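Local coordinates for adhesion and penetration protein autotransporter (Haemophilus influenzae, PDB 3SYJ) that promotes bacterial adherence, invasion and aggregation as the secreted passenger domain of an autotransporter that is probably also a serine protease, at residues R13-N18 with L178-T183; G25-K30 with K45-D50. All blocks are in the same frame, centred on the assembly; numbering follows the deposited sequence.

Contact 1 (R13-N18 with L178-T183); sequences RDFAEN and LTAGNT
One face of the Phe15 ring lies on the backbone at Gly181, whose CA sits over it in a CH-pi contact, 3.7 Å from the centroid and offset toward the CD2-CE2 rim; Phe22 adds an edge-to-face ring contact from outside the two segments. With CG anti to the backbone N (chi1 -154°), the ring extends from the helix along the strand, and its CD2 also meets Ala180 CB at 3.8 Å. At the edge of the Arg13 guanidinium, in its plane, stands Glu17 OE2, 3.5 Å from NH2 in a salt bridge. Arg13 folds back at chi2 and chi3, which turns NE to Leu178 O, a weak, bent hydrogen bond of 3.2 Å. Glu17 OE2 also accepts from a water that in turn takes the N-H of Leu178, while its OE1 pairs with Arg56. Between aromatic and charged ends, Ala16 CB presses on Ala180 CB at 3.6 Å and on Leu178 CB at 3.9 Å; the two alanines and Gly181 add little bulk, consistent with an axis approach of 5.8 Å. Residues 13-17 cross strand 179-182 at 91°, at the margin of an antiparallel sheet in this S6 protease domain of chymotrypsin-like fold.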
# COMPACT_ATOMS: atom_id res chain seq x y z
N ARG A 13 41.87 -4.87 -39.55
CA ARG A 13 40.92 -5.90 -39.95
C ARG A 13 39.50 -5.44 -39.64
O ARG A 13 38.62 -5.52 -40.49
CB ARG A 13 41.23 -7.23 -39.25
CG ARG A 13 42.53 -7.90 -39.69
CD ARG A 13 42.51 -8.30 -41.15
NE ARG A 13 41.19 -8.74 -41.57
CZ ARG A 13 40.67 -9.93 -41.27
NH1 ARG A 13 41.40 -10.77 -40.56
NH2 ARG A 13 39.45 -10.27 -41.67
N ASP A 14 39.29 -4.94 -38.43
CA ASP A 14 37.97 -4.46 -38.02
C ASP A 14 37.51 -3.32 -38.93
O ASP A 14 36.34 -3.26 -39.34
CB ASP A 14 37.97 -4.00 -36.56
CG ASP A 14 37.94 -5.17 -35.57
OD1 ASP A 14 37.75 -6.32 -36.03
OD2 ASP A 14 38.09 -4.94 -34.35
N PHE A 15 38.44 -2.43 -39.25
CA PHE A 15 38.18 -1.29 -40.13
C PHE A 15 37.56 -1.78 -41.44
O PHE A 15 36.52 -1.27 -41.86
CB PHE A 15 39.49 -0.53 -40.41
CG PHE A 15 39.30 0.93 -40.75
CD1 PHE A 15 39.25 1.89 -39.76
CD2 PHE A 15 39.19 1.34 -42.08
CE1 PHE A 15 39.08 3.23 -40.07
CE2 PHE A 15 39.02 2.68 -42.39
CZ PHE A 15 38.97 3.63 -41.39
N ALA A 16 38.18 -2.78 -42.06
CA ALA A 16 37.73 -3.27 -43.36
C ALA A 16 36.37 -3.97 -43.29
O ALA A 16 35.58 -3.91 -44.23
CB ALA A 16 38.76 -4.19 -43.97
N GLU A 17 36.12 -4.65 -42.17
CA GLU A 17 34.88 -5.42 -42.01
C GLU A 17 33.78 -4.62 -41.31
O GLU A 17 32.71 -5.15 -41.04
CB GLU A 17 35.14 -6.72 -41.23
CG GLU A 17 36.32 -7.58 -41.72
CD GLU A 17 36.12 -8.16 -43.12
OE1 GLU A 17 34.96 -8.24 -43.59
OE2 GLU A 17 37.13 -8.56 -43.74
N ASN A 18 34.04 -3.34 -41.02
CA ASN A 18 33.11 -2.55 -40.22
C ASN A 18 32.76 -3.27 -38.92
O ASN A 18 31.60 -3.34 -38.53
CB ASN A 18 31.82 -2.23 -40.99
CG ASN A 18 32.00 -1.10 -42.01
OD1 ASN A 18 31.84 -1.32 -43.21
ND2 ASN A 18 32.35 0.09 -41.54
N LEU A 178 40.61 -8.91 -46.47
CA LEU A 178 40.62 -7.46 -46.62
C LEU A 178 41.36 -6.78 -45.48
O LEU A 178 41.27 -7.20 -44.34
CB LEU A 178 39.19 -6.93 -46.67
CG LEU A 178 38.32 -7.40 -47.84
CD1 LEU A 178 36.87 -7.13 -47.52
CD2 LEU A 178 38.73 -6.72 -49.14
N THR A 179 42.11 -5.73 -45.81
CA THR A 179 42.62 -4.81 -44.80
C THR A 179 42.30 -3.41 -45.26
O THR A 179 42.13 -3.18 -46.45
CB THR A 179 44.14 -4.93 -44.59
OG1 THR A 179 44.82 -4.72 -45.84
CG2 THR A 179 44.51 -6.29 -44.04
N ALA A 180 42.24 -2.47 -44.32
CA ALA A 180 41.81 -1.12 -44.65
C ALA A 180 42.24 -0.12 -43.59
O ALA A 180 42.72 -0.50 -42.52
CB ALA A 180 40.30 -1.08 -44.85
N GLY A 181 42.06 1.16 -43.87
CA GLY A 181 42.36 2.22 -42.91
C GLY A 181 42.17 3.53 -43.65
O GLY A 181 41.68 3.52 -44.77
N ASN A 182 42.55 4.65 -43.06
CA ASN A 182 42.58 5.88 -43.85
C ASN A 182 43.73 5.82 -44.85
O ASN A 182 44.64 4.99 -44.71
CB ASN A 182 42.62 7.15 -42.99
CG ASN A 182 43.81 7.19 -42.05
OD1 ASN A 182 43.74 6.71 -40.92
ND2 ASN A 182 44.90 7.80 -42.51
N THR A 183 43.70 6.65 -45.89
CA THR A 183 44.79 6.66 -46.86
C THR A 183 45.99 7.41 -46.31
O THR A 183 45.90 8.10 -45.29
CB THR A 183 44.37 7.32 -48.18
OG1 THR A 183 44.18 8.73 -47.98
CG2 THR A 183 43.09 6.71 -48.70
O HOH W 1 38.12 -10.25 -45.76

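Contact 2 (G25-K30 with K45-D50); sequences GAQNIK and KAPMID
Gly25 and Met48 join the two segments through their backbones, and here the contact is tightest. Gly25 N donates to Met48 O at 2.9 Å, nearly straight at 166° and in the carbonyl plane on a lone pair. In return Met48 N donates to Ala26 O, also at 2.9 Å and in the carbonyl plane. Gly25 has a positive phi of 88°, where a side chain would jam against the preceding carbonyl O. Its CA approaches Pro47 CB to 3.6 Å, and its own O lies 3.5 Å from that same CB. Met48 CB rests against Ala26 O, but the chain then leads away: CG, anti to the backbone N (chi1 178°), passes beside Asn18, and the bend at chi2 sends the thioether on toward helix 9-17.

The solvent side is looser and rests on one long side chain. Gln27 lies alongside Pro47, pointing the same way, with CG 3.3 Å from Ala46 O and 3.6 Å from Pro47 CA. Its amide nitrogen passes near Ala46 O at an angle too poor for a hydrogen bond, and is held instead by Met43 O.

The pairing closes the base of the loop that carries the hairpin 29-32/38-42, where Asn28 and Ile29 both face Ser42 in a G1 beta bulge. The 45-50 segment packs on strands 221-226 and 231-238: Ala46 and Pro47 touch Tyr225, Ile49 packs on Phe223 and Trp232, and Pro47 O accepts from Trp232 NE1.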
# COMPACT_ATOMS: atom_id res chain seq x y z
N GLY A 25 28.88 4.45 -39.56
CA GLY A 25 28.38 5.67 -38.94
C GLY A 25 29.09 6.09 -37.67
O GLY A 25 28.99 7.24 -37.26
N ALA A 26 29.81 5.15 -37.05
CA ALA A 26 30.52 5.42 -35.80
C ALA A 26 31.51 6.57 -35.96
O ALA A 26 32.00 6.84 -37.05
CB ALA A 26 31.24 4.16 -35.31
N GLN A 27 31.81 7.25 -34.85
CA GLN A 27 32.72 8.38 -34.89
C GLN A 27 33.65 8.45 -33.66
O GLN A 27 33.37 7.87 -32.60
CB GLN A 27 31.95 9.69 -35.06
CG GLN A 27 31.46 9.93 -36.48
CD GLN A 27 31.12 11.39 -36.73
OE1 GLN A 27 29.94 11.77 -36.80
NE2 GLN A 27 32.15 12.23 -36.84
N ASN A 28 34.75 9.17 -33.82
CA ASN A 28 35.67 9.37 -32.71
C ASN A 28 36.17 8.06 -32.12
O ASN A 28 36.04 7.83 -30.92
CB ASN A 28 35.00 10.20 -31.63
CG ASN A 28 34.49 11.51 -32.16
OD1 ASN A 28 33.31 11.83 -32.04
ND2 ASN A 28 35.37 12.27 -32.80
N ILE A 29 36.73 7.19 -32.96
CA ILE A 29 37.30 5.94 -32.46
C ILE A 29 38.76 6.16 -32.07
O ILE A 29 39.59 6.52 -32.90
CB ILE A 29 37.19 4.79 -33.48
CG1 ILE A 29 35.73 4.51 -33.85
CG2 ILE A 29 37.82 3.51 -32.93
CD1 ILE A 29 35.29 5.20 -35.12
N LYS A 30 39.05 5.97 -30.80
CA LYS A 30 40.41 6.11 -30.31
C LYS A 30 41.25 4.92 -30.77
O LYS A 30 40.81 3.78 -30.71
CB LYS A 30 40.42 6.23 -28.79
CG LYS A 30 39.88 7.57 -28.29
CD LYS A 30 39.62 7.52 -26.79
CE LYS A 30 38.98 8.80 -26.28
NZ LYS A 30 39.87 9.98 -26.48
N LYS A 45 35.63 13.60 -38.18
CA LYS A 45 35.00 14.53 -39.10
C LYS A 45 34.08 13.87 -40.15
O LYS A 45 33.60 14.53 -41.06
CB LYS A 45 36.06 15.41 -39.77
CG LYS A 45 36.78 16.27 -38.77
CD LYS A 45 38.04 16.89 -39.33
CE LYS A 45 38.61 17.92 -38.35
NZ LYS A 45 39.90 18.51 -38.78
N ALA A 46 33.83 12.57 -40.00
CA ALA A 46 32.87 11.88 -40.84
C ALA A 46 32.39 10.64 -40.12
O ALA A 46 33.13 10.06 -39.33
CB ALA A 46 33.49 11.51 -42.18
N PRO A 47 31.13 10.24 -40.38
CA PRO A 47 30.65 8.96 -39.86
C PRO A 47 31.38 7.85 -40.60
O PRO A 47 31.62 7.99 -41.80
CB PRO A 47 29.17 8.96 -40.25
CG PRO A 47 28.84 10.40 -40.56
CD PRO A 47 30.09 10.96 -41.13
N MET A 48 31.76 6.78 -39.90
CA MET A 48 32.49 5.67 -40.52
C MET A 48 31.84 5.18 -41.81
O MET A 48 30.64 4.90 -41.84
CB MET A 48 32.62 4.49 -39.55
CG MET A 48 33.32 3.28 -40.14
SD MET A 48 35.09 3.53 -40.46
CE MET A 48 35.56 1.89 -41.00
N ILE A 49 32.64 5.07 -42.87
CA ILE A 49 32.18 4.63 -44.18
C ILE A 49 31.49 3.26 -44.13
O ILE A 49 31.78 2.43 -43.27
CB ILE A 49 33.39 4.58 -45.15
CG1 ILE A 49 32.95 4.42 -46.61
CG2 ILE A 49 34.37 3.47 -44.76
CD1 ILE A 49 34.10 4.50 -47.59
N ASP A 50 30.55 3.01 -45.04
CA ASP A 50 29.92 1.71 -45.13
C ASP A 50 30.67 0.96 -46.22
O ASP A 50 30.50 1.26 -47.40
CB ASP A 50 28.44 1.87 -45.52
CG ASP A 50 27.67 0.55 -45.51
OD1 ASP A 50 28.27 -0.54 -45.67
OD2 ASP A 50 26.43 0.60 -45.35

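Both contacts lie in the N-terminal protease domain, their centres 12 Å apart, with contact 2 nested inside the chain loop that contact 1 closes. Contact 1 is buried and sets helix side chains against the backbone and small side chains of a strand, with charges gathered at one end; contact 2 is partly exposed and joins irregular segments chiefly by backbone hydrogen bonds. They meet at Asn18, which forms a Schellman motif after the last turn of the helix: Asn18 ND2 probably bonds to Ile49 O at 3.0 Å, and Met48 CE packs 3.4 Å from Phe15 O. The two contacts also share a sheet, since strand 179-182 lies at its margin while the 45-50 segment touches side chains of its strands 221-226 and 231-238.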